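Low molecular weight protein-tyrosine-phosphatase YfkJ (PDB 4ETM) dephosphorylates phosphotyrosine-containing proteins, releasing phosphate by hydrolysis, and takes part in resistance to ethanol stress. Local coordinates at residues A[39-42]-A[43-47]; A[125-128]-A[129-132]; A[92-95]-A[96-100]. All blocks are in the same frame, centred on the assembly; numbering follows the deposited sequence.

Contact 1 (A[39-42]-A[43-47])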
loop_
_atom_site.group_PDB
_atom_site.type_symbol
_atom_site.label_atom_id
_atom_site.label_comp_id
_atom_site.label_asym_id
_atom_site.label_seq_id
_atom_site.Cartn_x
_atom_site.Cartn_y
_atom_site.Cartn_z
ATOM N N PHE A 39 8.743 -13.402 16.274
ATOM C CA PHE A 39 7.559 -13.185 17.092
ATOM C C PHE A 39 7.199 -14.435 17.877
ATOM O O PHE A 39 6.813 -14.357 19.050
ATOM C CB PHE A 39 6.387 -12.757 16.214
ATOM C CG PHE A 39 5.115 -12.598 16.958
ATOM C CD1 PHE A 39 4.794 -11.393 17.559
ATOM C CD2 PHE A 39 4.227 -13.653 17.060
ATOM C CE1 PHE A 39 3.608 -11.249 18.242
ATOM C CE2 PHE A 39 3.044 -13.514 17.748
ATOM C CZ PHE A 39 2.732 -12.311 18.328
ATOM N N ARG A 40 7.314 -15.592 17.229
ATOM C CA ARG A 40 7.030 -16.863 17.896
ATOM C C ARG A 40 7.962 -17.046 19.086
ATOM O O ARG A 40 7.526 -17.466 20.161
ATOM C CB ARG A 40 7.168 -18.031 16.916
ATOM C CG ARG A 40 7.325 -19.386 17.585
ATOM C CD ARG A 40 6.764 -20.515 16.733
ATOM N NE ARG A 40 7.366 -20.573 15.412
ATOM C CZ ARG A 40 6.716 -20.364 14.269
ATOM N NH1 ARG A 40 5.416 -20.101 14.254
ATOM N NH2 ARG A 40 7.374 -20.441 13.132
ATOM N N ASP A 41 9.236 -16.719 18.890
ATOM C CA ASP A 41 10.237 -16.820 19.945
ATOM C C ASP A 41 9.923 -15.904 21.126
ATOM O O ASP A 41 10.032 -16.317 22.290
ATOM C CB ASP A 41 11.628 -16.502 19.387
ATOM C CG ASP A 41 12.723 -16.724 20.406
ATOM O OD1 ASP A 41 12.974 -17.900 20.749
ATOM O OD2 ASP A 41 13.335 -15.728 20.859
ATOM N N LEU A 42 9.550 -14.662 20.831
ATOM C CA LEU A 42 9.158 -13.709 21.864
ATOM C C LEU A 42 7.948 -14.196 22.655
ATOM O O LEU A 42 7.944 -14.127 23.882
ATOM C CB LEU A 42 8.867 -12.329 21.280
ATOM C CG LEU A 42 10.061 -11.588 20.673
ATOM C CD1 LEU A 42 9.670 -10.162 20.276
ATOM C CD2 LEU A 42 11.221 -11.576 21.648
ATOM N N ALA A 43 6.928 -14.696 21.953
ATOM C CA ALA A 43 5.737 -15.221 22.623
ATOM C C ALA A 43 6.069 -16.379 23.567
ATOM O O ALA A 43 5.527 -16.469 24.676
ATOM C CB ALA A 43 4.693 -15.665 21.603
ATOM N N ALA A 44 6.945 -17.270 23.110
ATOM C CA ALA A 44 7.355 -18.418 23.915
ATOM C C ALA A 44 8.054 -17.973 25.194
ATOM O O ALA A 44 7.831 -18.547 26.262
ATOM C CB ALA A 44 8.255 -19.349 23.107
ATOM N N LYS A 45 8.887 -16.942 25.083
ATOM C CA LYS A 45 9.621 -16.415 26.232
ATOM C C LYS A 45 8.668 -15.887 27.301
ATOM O O LYS A 45 8.975 -15.920 28.496
ATOM C CB LYS A 45 10.577 -15.302 25.800
ATOM C CG LYS A 45 11.850 -15.786 25.117
ATOM C CD LYS A 45 12.738 -14.610 24.737
ATOM C CE LYS A 45 13.976 -15.054 23.969
ATOM N NZ LYS A 45 14.562 -13.932 23.165
ATOM N N LYS A 46 7.509 -15.402 26.857
ATOM C CA LYS A 46 6.493 -14.866 27.754
ATOM C C LYS A 46 5.567 -15.968 28.248
ATOM O O LYS A 46 4.664 -15.711 29.037
ATOM C CB LYS A 46 5.675 -13.786 27.040
ATOM C CG LYS A 46 6.490 -12.599 26.566
ATOM C CD LYS A 46 6.730 -11.599 27.683
ATOM C CE LYS A 46 7.330 -10.315 27.128
ATOM N NZ LYS A 46 7.516 -9.268 28.168
ATOM N N GLY A 47 5.796 -17.194 27.786
ATOM C CA GLY A 47 4.951 -18.316 28.155
ATOM C C GLY A 47 3.575 -18.233 27.516
ATOM O O GLY A 47 2.565 -18.550 28.147
#
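Phe39 to Leu42 meet Ala43 to Lys46 over the last turns of helix 31-45, the crossover helix of a beta-alpha-beta unit with strands 19-25 and 52-58, and the helix ends in a Schellman motif. The backbone evidence is a ladder of i to i+4 bonds that lengthens toward the end: Ala43 N reaches Phe39 O at 2.9 Å, whereas Lys46 N reaches Leu42 O at 3.3 Å in a more bent bond. Gly47 then leaves helical geometry with a positive phi of 71°, and its N is bonded to Ala44 O at 2.9 Å.

The apolar side chains pack away from the turn, on the neighbouring helix and strands. Phe39 sends its ring into the core, edge-to-face with Phe23, against Cys160 and Leu163 of helix 149-170 and on Ile52 and Ala54 of strand 52-58; Leu42 touches Glu161 and Leu164 of the same helix 149-170. Within the turn, the CB atoms of Ala43 and Ala44 lie against carbonyl oxygens of the preceding turn, Ala43 CB at 3.6 Å from Phe39 O.

Charged groups occupy another side. Arg40 has its partner on the preceding turn, a salt bridge from NH2 to Glu36. Asp41 and Lys45 form an i to i+4 salt bridge. With CG anti to the backbone N (chi1 -174°), the Asp41 carboxylate is set beside the extended Lys45 chain, whose CG passes 3.4 Å from Asp41 O. The two side chains cross obliquely, and the hydrogen bond within the bridge is weak: Lys45 NZ stands 3.2 Å from Asp41 OD2, with Lys45 CE equally close to that oxygen.

Contact 2 (A[125-128]-A[129-132])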
loop_
_atom_site.group_PDB
_atom_site.type_symbol
_atom_site.label_atom_id
_atom_site.label_comp_id
_atom_site.label_asym_id
_atom_site.label_seq_id
_atom_site.Cartn_x
_atom_site.Cartn_y
_atom_site.Cartn_z
ATOM N N ILE A 125 -5.854 -5.049 9.619
ATOM C CA ILE A 125 -4.644 -5.079 8.808
ATOM C C ILE A 125 -3.814 -3.829 9.105
ATOM O O ILE A 125 -4.233 -2.722 8.779
ATOM C CB ILE A 125 -4.991 -5.130 7.304
ATOM C CG1 ILE A 125 -5.899 -6.327 7.017
ATOM C CG2 ILE A 125 -3.729 -5.183 6.455
ATOM C CD1 ILE A 125 -6.346 -6.441 5.586
ATOM N N LYS A 126 -2.655 -4.010 9.736
ATOM C CA LYS A 126 -1.783 -2.896 10.092
ATOM C C LYS A 126 -0.330 -3.212 9.723
ATOM O O LYS A 126 0.015 -4.387 9.511
ATOM C CB LYS A 126 -1.889 -2.589 11.589
ATOM C CG LYS A 126 -3.268 -2.106 12.037
ATOM C CD LYS A 126 -3.231 -1.610 13.473
ATOM C CE LYS A 126 -4.524 -0.904 13.870
ATOM N NZ LYS A 126 -5.715 -1.805 13.820
ATOM N N ARG A 127 0.511 -2.180 9.604
ATOM C CA ARG A 127 1.947 -2.394 9.410
ATOM C C ARG A 127 2.629 -2.748 10.734
ATOM O O ARG A 127 2.223 -2.265 11.795
ATOM C CB ARG A 127 2.630 -1.158 8.806
ATOM C CG ARG A 127 2.308 -0.923 7.342
ATOM C CD ARG A 127 3.041 0.305 6.811
ATOM N NE ARG A 127 2.676 1.518 7.538
ATOM C CZ ARG A 127 3.022 2.738 7.144
ATOM N NH1 ARG A 127 3.743 2.892 6.039
ATOM N NH2 ARG A 127 2.646 3.805 7.846
ATOM N N LEU A 128 3.662 -3.585 10.665
ATOM C CA LEU A 128 4.447 -3.937 11.856
ATOM C C LEU A 128 4.914 -2.695 12.601
ATOM O O LEU A 128 4.750 -2.599 13.820
ATOM C CB LEU A 128 5.655 -4.791 11.480
ATOM C CG LEU A 128 6.522 -5.244 12.654
ATOM C CD1 LEU A 128 5.725 -6.130 13.618
ATOM C CD2 LEU A 128 7.761 -5.946 12.115
ATOM N N LEU A 129 5.493 -1.736 11.881
ATOM C CA LEU A 129 6.043 -0.558 12.551
ATOM C C LEU A 129 4.991 0.475 13.000
ATOM O O LEU A 129 5.339 1.477 13.632
ATOM C CB LEU A 129 7.143 0.096 11.715
ATOM C CG LEU A 129 8.322 -0.826 11.410
ATOM C CD1 LEU A 129 9.341 -0.087 10.550
ATOM C CD2 LEU A 129 8.944 -1.308 12.718
ATOM N N ASP A 130 3.716 0.226 12.688
ATOM C CA ASP A 130 2.610 1.010 13.244
ATOM C C ASP A 130 2.576 0.801 14.769
ATOM O O ASP A 130 2.132 1.674 15.528
ATOM C CB ASP A 130 1.248 0.619 12.613
ATOM C CG ASP A 130 1.109 1.053 11.141
ATOM O OD1 ASP A 130 1.941 1.842 10.644
ATOM O OD2 ASP A 130 0.139 0.609 10.476
ATOM N N TYR A 131 3.064 -0.354 15.223
ATOM C CA TYR A 131 3.077 -0.663 16.653
ATOM C C TYR A 131 4.258 -0.065 17.412
ATOM O O TYR A 131 4.254 -0.020 18.642
ATOM C CB TYR A 131 3.035 -2.168 16.878
ATOM C CG TYR A 131 1.734 -2.780 16.430
ATOM C CD1 TYR A 131 0.667 -2.911 17.316
ATOM C CD2 TYR A 131 1.555 -3.182 15.117
ATOM C CE1 TYR A 131 -0.530 -3.466 16.909
ATOM C CE2 TYR A 131 0.371 -3.732 14.705
ATOM C CZ TYR A 131 -0.669 -3.870 15.598
ATOM O OH TYR A 131 -1.856 -4.417 15.171
ATOM N N VAL A 132 5.276 0.366 16.679
ATOM C CA VAL A 132 6.404 1.051 17.286
ATOM C C VAL A 132 6.046 2.526 17.325
ATOM O O VAL A 132 6.327 3.271 16.388
ATOM C CB VAL A 132 7.694 0.840 16.473
ATOM C CG1 VAL A 132 8.875 1.544 17.137
ATOM C CG2 VAL A 132 7.971 -0.634 16.320
HETATM O O HOH W 1 0.451 4.011 9.838
#
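Asp130 OD1 is gripped by three donors: Arg127 NE at 3.2 Å, Arg127 NH2 more weakly at 3.5 Å, and water 1, which donates to it and accepts from Arg127 NH2. The NE bond, at the heart of a salt bridge, arrives on the syn side of the carboxylate but 30° out of its plane. Guanidinium and carboxylate planes are 69° apart, and NE and NH2 both go to the one oxygen OD1, which rules out a flat, two-pronged pairing. The aspartate lies at the guanidinium edge, which the bend of the Arg127 chain at chi3 (-60°) turns back toward it. Arg127 NH1 has a second carboxylate partner, Asp139.

The other oxygen, Asp130 OD2, takes the backbone N of Arg127 at 2.9 Å, met from above the carboxylate plane. In return, Asp130 N bonds to Arg127 O at 3.0 Å. Side chain and backbone of Asp130 thus both hold Arg127, where strand 125-127, outermost within this chain in the parallel sheet, passes into a 3-10 turn. Tyr131 N continues the i to i+3 pattern by bonding to Leu128 O.

Tyr131 brings its ring back alongside Lys126 and the carbonyl of Leu128. Leu128 O lies in the ring plane at its edge, 3.5 Å from Tyr131 CD2. The aliphatic chain of Lys126 crosses the tyrosine at about a right angle, its CD 3.6 Å from Tyr131 OH. Leu128 packs on Ile103 of strand 101-104 and Ile156 of helix 149-170.

Contact 3 (A[92-95]-A[96-100])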
loop_
_atom_site.group_PDB
_atom_site.type_symbol
_atom_site.label_atom_id
_atom_site.label_comp_id
_atom_site.label_asym_id
_atom_site.label_seq_id
_atom_site.Cartn_x
_atom_site.Cartn_y
_atom_site.Cartn_z
ATOM N N SER A 92 -4.286 -15.472 0.730
ATOM C CA SER A 92 -5.552 -15.595 0.027
ATOM C C SER A 92 -6.636 -14.871 0.804
ATOM O O SER A 92 -6.425 -14.462 1.955
ATOM C CB SER A 92 -5.919 -17.061 -0.160
ATOM O OG SER A 92 -6.105 -17.693 1.085
ATOM N N GLU A 93 -7.791 -14.708 0.163
ATOM C CA GLU A 93 -8.937 -14.049 0.787
ATOM C C GLU A 93 -9.321 -14.686 2.113
ATOM O O GLU A 93 -9.683 -13.988 3.060
ATOM C CB GLU A 93 -10.145 -14.066 -0.151
ATOM C CG GLU A 93 -9.969 -13.242 -1.414
ATOM C CD GLU A 93 -11.293 -12.931 -2.084
ATOM O OE1 GLU A 93 -11.285 -12.285 -3.156
ATOM O OE2 GLU A 93 -12.341 -13.326 -1.533
ATOM N N GLN A 94 -9.249 -16.011 2.183
ATOM C CA GLN A 94 -9.653 -16.719 3.397
ATOM C C GLN A 94 -8.767 -16.384 4.603
ATOM O O GLN A 94 -9.221 -16.435 5.745
ATOM C CB GLN A 94 -9.709 -18.232 3.156
ATOM C CG GLN A 94 -10.397 -19.014 4.268
ATOM C CD GLN A 94 -11.818 -18.533 4.524
ATOM O OE1 GLN A 94 -12.597 -18.335 3.588
ATOM N NE2 GLN A 94 -12.157 -18.330 5.795
ATOM N N ASP A 95 -7.511 -16.036 4.347
ATOM C CA ASP A 95 -6.609 -15.615 5.406
ATOM C C ASP A 95 -7.135 -14.376 6.137
ATOM O O ASP A 95 -6.905 -14.214 7.333
ATOM C CB ASP A 95 -5.216 -15.311 4.846
ATOM C CG ASP A 95 -4.441 -16.561 4.464
ATOM O OD1 ASP A 95 -4.370 -17.506 5.278
ATOM O OD2 ASP A 95 -3.879 -16.582 3.350
ATOM N N LEU A 96 -7.823 -13.501 5.410
ATOM C CA LEU A 96 -8.354 -12.279 6.005
ATOM C C LEU A 96 -9.319 -12.610 7.144
ATOM O O LEU A 96 -9.262 -12.002 8.206
ATOM C CB LEU A 96 -9.060 -11.420 4.949
ATOM C CG LEU A 96 -8.228 -11.005 3.735
ATOM C CD1 LEU A 96 -9.110 -10.328 2.704
ATOM C CD2 LEU A 96 -7.101 -10.095 4.143
ATOM N N ASP A 97 -10.180 -13.590 6.929
ATOM C CA ASP A 97 -11.184 -13.932 7.927
ATOM C C ASP A 97 -10.610 -14.842 9.015
ATOM O O ASP A 97 -11.129 -14.885 10.125
ATOM C CB ASP A 97 -12.387 -14.603 7.264
ATOM C CG ASP A 97 -13.184 -13.649 6.380
ATOM O OD1 ASP A 97 -13.145 -12.419 6.622
ATOM O OD2 ASP A 97 -13.862 -14.132 5.447
ATOM N N ASP A 98 -9.540 -15.560 8.688
ATOM C CA ASP A 98 -8.993 -16.582 9.584
ATOM C C ASP A 98 -8.162 -16.013 10.725
ATOM O O ASP A 98 -8.201 -16.517 11.843
ATOM C CB ASP A 98 -8.142 -17.584 8.799
ATOM C CG ASP A 98 -8.974 -18.645 8.104
ATOM O OD1 ASP A 98 -10.196 -18.443 7.945
ATOM O OD2 ASP A 98 -8.399 -19.681 7.710
ATOM N N PHE A 99 -7.392 -14.971 10.438
ATOM C CA PHE A 99 -6.436 -14.459 11.401
ATOM C C PHE A 99 -6.931 -13.234 12.141
ATOM O O PHE A 99 -7.496 -12.346 11.543
ATOM C CB PHE A 99 -5.117 -14.141 10.699
ATOM C CG PHE A 99 -4.324 -15.363 10.316
ATOM C CD1 PHE A 99 -3.411 -15.921 11.201
ATOM C CD2 PHE A 99 -4.477 -15.947 9.071
ATOM C CE1 PHE A 99 -2.673 -17.046 10.855
ATOM C CE2 PHE A 99 -3.735 -17.076 8.722
ATOM C CZ PHE A 99 -2.838 -17.627 9.629
ATOM N N ASP A 100 -6.666 -13.174 13.442
ATOM C CA ASP A 100 -7.118 -12.067 14.268
ATOM C C ASP A 100 -6.362 -10.777 13.922
ATOM O O ASP A 100 -6.948 -9.691 13.920
ATOM C CB ASP A 100 -6.973 -12.432 15.751
ATOM C CG ASP A 100 -7.837 -13.619 16.138
ATOM O OD1 ASP A 100 -9.065 -13.551 15.903
ATOM O OD2 ASP A 100 -7.294 -14.623 16.656
HETATM O O HOH W 2 -5.487 -19.431 6.973
#
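Asp95 and Phe99 lie side by side one helical turn apart, pointing the same way, and the aspartate can be followed outward atom by atom. Its CB lies beside the next peptide, 3.2 Å from Leu96 N. CG stands anti to the carbonyl carbon (chi1 -74°), which sets OD2 toward the start of the helix. There Asp95 OD2 accepts the backbone N-H of Ser92 at 2.9 Å, on the anti side of the carboxylate, and also forms a salt bridge with Arg89. Asp95 OD1 faces the other way along the turn: it approaches Phe99 CE2 at 3.5 Å, with carboxylate and ring planes 47° apart, and receives a hydrogen from water 2 at 2.8 Å.

Water 2 also donates to Asp98 OD2; it lies between two carboxylates and probably eases their mutual repulsion, Asp95 having Arg89 as a counter-charge as well. The second oxygen, Asp98 OD1, has a partner in the amide of Gln94: Gln94 NE2 donates at 2.9 Å in a nearly straight bond. The bond lies almost in the amide plane and meets the syn side of the carboxylate, although the two flat groups are turned 58° apart. A bend of the glutamine chain at chi2 brings its nitrogen there.

The backbone contributes a bond from Phe99 N to Asp95 O at 3.2 Å, and the same oxygen lies in the plane of the Phe99 ring, at its edge. Phe99 itself packs on Ser20 and Leu22 of strand 19-25. The carboxylate of residue i+3 holding the N-H of residue i, as Asp95 does for Ser92, is one half of a capping box, here near the start of the short helix 93-98 that precedes strand 101-104 of the parallel sheet.

The three contacts follow one another along the chain in the order 1, 3, 2. Contacts 2 and 3 touch: Ile125 CD1 packs on Leu96 CD2 at 4.0 Å, joining strand 125-127 to helix 93-98. Contact 1 touches neither, its nearest atoms being about 7 Å from contact 2 and about 9 Å from contact 3. Contact 2 is closer to the catalytic centre than contact 1: the Leu128 side chain is about 8 Å from that of Arg31 and about 9 Å from that of the nucleophile Cys25, whereas Phe39 is about 12 Å from Arg31, side chain to side chain. Contact 3 lies away from the active site, though the Asp97 side chain is about 5 Å from a bound sodium ion.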